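Uncharacterized protein (Burkholderia thailandensis, PDB 6AR7) is of unknown function but may be related to lysozyme inhibitors of the LprI type, and carries a signal sequence in its natural form. Local coordinates at residues A[168-173]-A[220-225]; A[62-67]-A[78-83]. One frame throughout, in Å; residues are numbered along the deposited sequence.

Contact 1 of 2, residues A[168-173]-A[220-225]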
# COMPACT_ATOMS: atom_id res chain seq x y z
N TYR A 168 -14.34 -5.11 5.55
CA TYR A 168 -14.09 -4.27 6.73
C TYR A 168 -15.01 -4.67 7.88
O TYR A 168 -14.57 -4.82 9.03
CB TYR A 168 -14.28 -2.79 6.39
CG TYR A 168 -14.17 -1.87 7.58
CD1 TYR A 168 -12.94 -1.35 7.96
CD2 TYR A 168 -15.29 -1.53 8.34
CE1 TYR A 168 -12.83 -0.52 9.06
CE2 TYR A 168 -15.19 -0.69 9.44
CZ TYR A 168 -13.95 -0.19 9.80
OH TYR A 168 -13.82 0.63 10.89
N GLU A 169 -16.29 -4.85 7.59
CA GLU A 169 -17.24 -5.20 8.64
C GLU A 169 -17.00 -6.61 9.17
O GLU A 169 -17.08 -6.85 10.38
CB GLU A 169 -18.67 -5.02 8.13
CG GLU A 169 -19.02 -3.55 7.96
CD GLU A 169 -18.96 -2.78 9.26
OE1 GLU A 169 -19.19 -3.39 10.33
OE2 GLU A 169 -18.64 -1.57 9.23
N LYS A 170 -16.72 -7.56 8.27
CA LYS A 170 -16.38 -8.91 8.71
C LYS A 170 -15.15 -8.91 9.61
O LYS A 170 -15.12 -9.60 10.63
CB LYS A 170 -16.19 -9.82 7.49
CG LYS A 170 -15.87 -11.28 7.82
CD LYS A 170 -15.77 -12.11 6.54
CE LYS A 170 -14.88 -13.34 6.73
NZ LYS A 170 -14.23 -13.80 5.46
N LEU A 171 -14.11 -8.14 9.25
CA LEU A 171 -12.91 -8.05 10.08
C LEU A 171 -13.22 -7.40 11.42
O LEU A 171 -12.84 -7.91 12.48
CB LEU A 171 -11.82 -7.25 9.37
CG LEU A 171 -10.57 -6.88 10.20
CD1 LEU A 171 -9.82 -8.09 10.73
CD2 LEU A 171 -9.64 -6.01 9.34
N ARG A 172 -13.93 -6.27 11.40
CA ARG A 172 -14.22 -5.57 12.64
C ARG A 172 -14.94 -6.48 13.62
O ARG A 172 -14.66 -6.45 14.82
CB ARG A 172 -15.06 -4.32 12.36
CG ARG A 172 -15.52 -3.65 13.63
CD ARG A 172 -15.68 -2.15 13.48
NE ARG A 172 -17.02 -1.77 13.04
CZ ARG A 172 -17.37 -0.53 12.71
NH1 ARG A 172 -18.61 -0.26 12.32
NH2 ARG A 172 -16.46 0.45 12.74
N ALA A 173 -15.87 -7.30 13.12
CA ALA A 173 -16.62 -8.18 14.01
C ALA A 173 -15.77 -9.32 14.56
O ALA A 173 -16.04 -9.81 15.66
CB ALA A 173 -17.85 -8.74 13.29
N PHE A 220 -6.88 -10.13 6.50
CA PHE A 220 -7.03 -9.90 7.93
C PHE A 220 -8.21 -10.67 8.48
O PHE A 220 -8.13 -11.28 9.55
CB PHE A 220 -7.23 -8.41 8.21
CG PHE A 220 -5.99 -7.61 8.18
CD1 PHE A 220 -4.76 -8.20 8.40
CD2 PHE A 220 -6.04 -6.25 7.92
CE1 PHE A 220 -3.63 -7.44 8.39
CE2 PHE A 220 -4.90 -5.49 7.90
CZ PHE A 220 -3.69 -6.08 8.13
N SER A 221 -9.35 -10.60 7.78
CA SER A 221 -10.56 -11.23 8.28
C SER A 221 -10.40 -12.74 8.38
O SER A 221 -11.02 -13.37 9.24
CB SER A 221 -11.75 -10.90 7.38
OG SER A 221 -11.66 -11.61 6.16
N GLU A 222 -9.54 -13.32 7.54
CA GLU A 222 -9.26 -14.76 7.58
C GLU A 222 -8.15 -15.10 8.56
O GLU A 222 -7.91 -16.29 8.81
CB GLU A 222 -8.87 -15.26 6.19
CG GLU A 222 -9.95 -15.10 5.14
CD GLU A 222 -9.39 -15.21 3.73
OE1 GLU A 222 -8.16 -15.03 3.56
OE2 GLU A 222 -10.17 -15.46 2.79
N THR A 223 -7.50 -14.10 9.13
CA THR A 223 -6.34 -14.32 9.97
C THR A 223 -6.61 -14.04 11.44
O THR A 223 -6.21 -14.84 12.29
CB THR A 223 -5.18 -13.43 9.49
OG1 THR A 223 -4.85 -13.75 8.13
CG2 THR A 223 -3.96 -13.62 10.37
N VAL A 224 -7.30 -12.94 11.76
CA VAL A 224 -7.45 -12.54 13.15
C VAL A 224 -8.20 -13.62 13.91
O VAL A 224 -9.09 -14.29 13.38
CB VAL A 224 -8.17 -11.18 13.27
CG1 VAL A 224 -9.69 -11.31 13.00
CG2 VAL A 224 -7.90 -10.58 14.65
N ASN A 225 -7.79 -13.82 15.16
CA ASN A 225 -8.32 -14.84 16.05
C ASN A 225 -8.80 -14.15 17.32
O ASN A 225 -7.98 -13.60 18.08
CB ASN A 225 -7.26 -15.90 16.36
CG ASN A 225 -7.81 -17.06 17.16
OD1 ASN A 225 -9.02 -17.16 17.38
ND2 ASN A 225 -6.92 -17.93 17.63
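Leu171 spreads its two methyls over the start of the Phe220 side chain, CD1 and CD2 each standing 3.6 Å from Phe220 CB. The two side chains run obliquely to one another. Leu171 CD2 also comes to 3.9 Å from Phe220 CD2, while the rest of the ring leads off toward Leu96 and Val100 of helix 73-101 and Met116 of helix 107-136. Leu171 CD1 reaches further along the other segment, to 3.9 Å from Val224 CG1. With CG set opposite the backbone N (chi1 171°), the leucine fork is carried across the gap between the helices and straddles the Phe220 CB, so one residue serves two hydrophobic neighbours. The backbones come very close where they pass, the CA atoms of Leu171 and Ser221 being 4.3 Å apart, a closeness consistent with the small serine side chain at that point. This is helix-on-helix packing in an all-alpha fold: helix 155-174 meets the C-terminal end of helix 203-223, and Leu171 also touches Leu183 of helix 180-197. On the outer flank Lys170 lies alongside Ser221, its chain extended from CG onward, and Lys170 CE passes 4.0 Å from Ser221 CB. A weak hydrogen bond of 3.4 Å runs from Lys170 NZ to Ser221 OG, an oxygen whose stronger partner is the carbonyl of Lys218. Glu222 OE2 stays 5.1 Å from Lys170 NZ, not in contact, and makes a long, weak ion pair with Lys218 instead.

Contact 2 of 2, residues A[62-67]-A[78-83]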
# COMPACT_ATOMS: atom_id res chain seq x y z
N ALA A 62 13.24 8.24 -3.26
CA ALA A 62 13.90 8.77 -4.45
C ALA A 62 12.90 9.11 -5.54
O ALA A 62 13.07 10.11 -6.25
CB ALA A 62 14.93 7.77 -4.98
N ALA A 63 11.91 8.24 -5.75
CA ALA A 63 10.91 8.54 -6.76
C ALA A 63 10.09 9.75 -6.35
O ALA A 63 9.80 10.62 -7.17
CB ALA A 63 10.01 7.33 -7.01
N TYR A 64 9.76 9.86 -5.06
CA TYR A 64 9.07 11.05 -4.57
C TYR A 64 9.90 12.31 -4.81
O TYR A 64 9.36 13.36 -5.17
CB TYR A 64 8.74 10.90 -3.08
CG TYR A 64 8.14 12.13 -2.44
CD1 TYR A 64 6.81 12.47 -2.64
CD2 TYR A 64 8.92 12.97 -1.64
CE1 TYR A 64 6.24 13.61 -2.04
CE2 TYR A 64 8.37 14.12 -1.04
CZ TYR A 64 7.03 14.43 -1.25
OH TYR A 64 6.47 15.56 -0.67
N GLN A 65 11.22 12.21 -4.66
CA GLN A 65 12.05 13.40 -4.87
C GLN A 65 12.10 13.80 -6.34
O GLN A 65 11.96 14.99 -6.66
CB GLN A 65 13.45 13.18 -4.30
CG GLN A 65 13.51 13.24 -2.78
CD GLN A 65 12.81 14.48 -2.21
OE1 GLN A 65 12.91 15.58 -2.75
NE2 GLN A 65 12.11 14.29 -1.09
N ARG A 66 12.29 12.84 -7.25
CA ARG A 66 12.20 13.15 -8.68
C ARG A 66 10.86 13.81 -9.02
O ARG A 66 10.81 14.81 -9.75
CB ARG A 66 12.36 11.89 -9.51
CG ARG A 66 13.76 11.53 -9.91
CD ARG A 66 13.66 10.76 -11.20
NE ARG A 66 12.98 9.49 -11.00
CZ ARG A 66 12.15 8.94 -11.88
NH1 ARG A 66 11.85 9.58 -13.01
NH2 ARG A 66 11.58 7.77 -11.60
N LEU A 67 9.77 13.24 -8.50
CA LEU A 67 8.44 13.74 -8.81
C LEU A 67 8.28 15.19 -8.38
O LEU A 67 7.75 16.01 -9.14
CB LEU A 67 7.39 12.86 -8.11
CG LEU A 67 5.97 12.84 -8.67
CD1 LEU A 67 5.23 11.65 -8.12
CD2 LEU A 67 5.25 14.11 -8.27
N GLY A 78 -0.39 18.21 -5.22
CA GLY A 78 -1.26 17.06 -5.06
C GLY A 78 -0.51 15.82 -4.59
O GLY A 78 -0.95 15.12 -3.68
N TRP A 79 0.64 15.53 -5.21
CA TRP A 79 1.40 14.35 -4.79
C TRP A 79 2.00 14.56 -3.41
O TRP A 79 2.08 13.61 -2.61
CB TRP A 79 2.49 14.01 -5.81
CG TRP A 79 1.94 13.24 -6.97
CD1 TRP A 79 1.53 13.75 -8.17
CD2 TRP A 79 1.71 11.83 -7.03
NE1 TRP A 79 1.05 12.75 -8.97
CE2 TRP A 79 1.16 11.55 -8.30
CE3 TRP A 79 1.91 10.77 -6.14
CZ2 TRP A 79 0.81 10.26 -8.70
CZ3 TRP A 79 1.57 9.49 -6.54
CH2 TRP A 79 1.03 9.25 -7.81
N GLN A 80 2.43 15.79 -3.10
CA GLN A 80 2.94 16.07 -1.76
C GLN A 80 1.87 15.78 -0.73
O GLN A 80 2.15 15.21 0.33
CB GLN A 80 3.41 17.52 -1.65
CG GLN A 80 4.68 17.78 -2.42
CD GLN A 80 5.10 19.23 -2.34
OE1 GLN A 80 4.25 20.12 -2.35
NE2 GLN A 80 6.40 19.48 -2.30
N GLU A 81 0.63 16.15 -1.03
CA GLU A 81 -0.47 15.83 -0.14
C GLU A 81 -0.66 14.32 -0.04
O GLU A 81 -0.82 13.78 1.07
CB GLU A 81 -1.75 16.49 -0.65
CG GLU A 81 -2.98 16.18 0.19
CD GLU A 81 -2.89 16.68 1.62
OE1 GLU A 81 -2.14 17.65 1.88
OE2 GLU A 81 -3.56 16.09 2.49
N SER A 82 -0.59 13.61 -1.17
CA SER A 82 -0.77 12.16 -1.14
C SER A 82 0.29 11.49 -0.28
O SER A 82 -0.00 10.54 0.46
CB SER A 82 -0.76 11.60 -2.57
OG SER A 82 0.56 11.36 -3.01
N GLN A 83 1.53 11.99 -0.34
CA GLN A 83 2.60 11.36 0.43
C GLN A 83 2.43 11.61 1.92
O GLN A 83 2.66 10.72 2.74
CB GLN A 83 3.97 11.86 -0.04
CG GLN A 83 5.17 11.15 0.63
CD GLN A 83 5.32 9.69 0.23
OE1 GLN A 83 4.56 9.15 -0.59
NE2 GLN A 83 6.29 9.02 0.84
O HOH W 1 7.80 17.69 -0.59
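Tyr64 and Leu67 on one helix are turned toward Trp79, Gln80 and Gln83 on the next, in an antiparallel helical hairpin within the LprI family region. The axes of the short segments run at 156° and stay 10.9 Å apart at their closest, a wide spacing bridged by long side chains. Leu67 crosses Trp79 at about a right angle and uses both branches: Leu67 CD1 lies over one face of the indole, 3.9 Å from the centroid of the five-membered ring and 19° off its normal, a CH-pi contact, while Leu67 CD2 sits 3.7 Å from Trp79 CB at the root of the ring. Trp79 NE1 is hydrogen-bonded to the hydroxyl of Tyr135, and Ala131 of helix 107-136 touches both Leu67 and Trp79. Tyr64 is presented differently. The ring leaves on the side of the carbonyl carbon, away from the backbone N, and reaches across to the other helix, where Gln83 CG covers one face at 4.1 Å from the centroid of the Tyr64 ring, a second CH-pi contact placed toward the rim. The Gln83 chain bends at chi2, and its amide plane is 27° from the phenol plane; the amide oxygen is hydrogen-bonded to Arg124, which also pairs with Ser82 OG and so ties the Gln83 and Ser82 side chains to helix 107-136. At the edge of the phenol, near its plane, lie Gln80 CA and the carbonyl oxygen of Trp79, which already accepts from Gln83 N and Ser82 OG. Gln80 runs at about a right angle to Tyr64, and Gln80 CG comes within 3.3 Å of Tyr64 OH. The two polar ends are joined through a water, 2.5 Å from Tyr64 OH and reached by a weak 2.8 Å bond from Gln80 NE2.

Overall arrangement
From the N terminus, the chain passes helix 25-34 and enters helix 42-70, then turns back into helix 73-101; contact 2 closes this short hairpin, with ten residues between its segments. Helix 107-136 follows, after which helix 155-174 opens the span of contact 1, closed by helix 203-223 with helix 180-197 lying between. The two loops are in series, neither nesting nor crossing. The centres of contacts 1 and 2 lie 32 Å apart, on opposite sides of the chain's centre; their nearest atoms are about 18 Å apart. Contact 2 joins two successive helices, contact 1 the first and last of the three C-terminal ones. Helix 73-101, which carries one side of contact 2, also packs on Phe220 of contact 1, and helices 107-136 and 180-197 touch both.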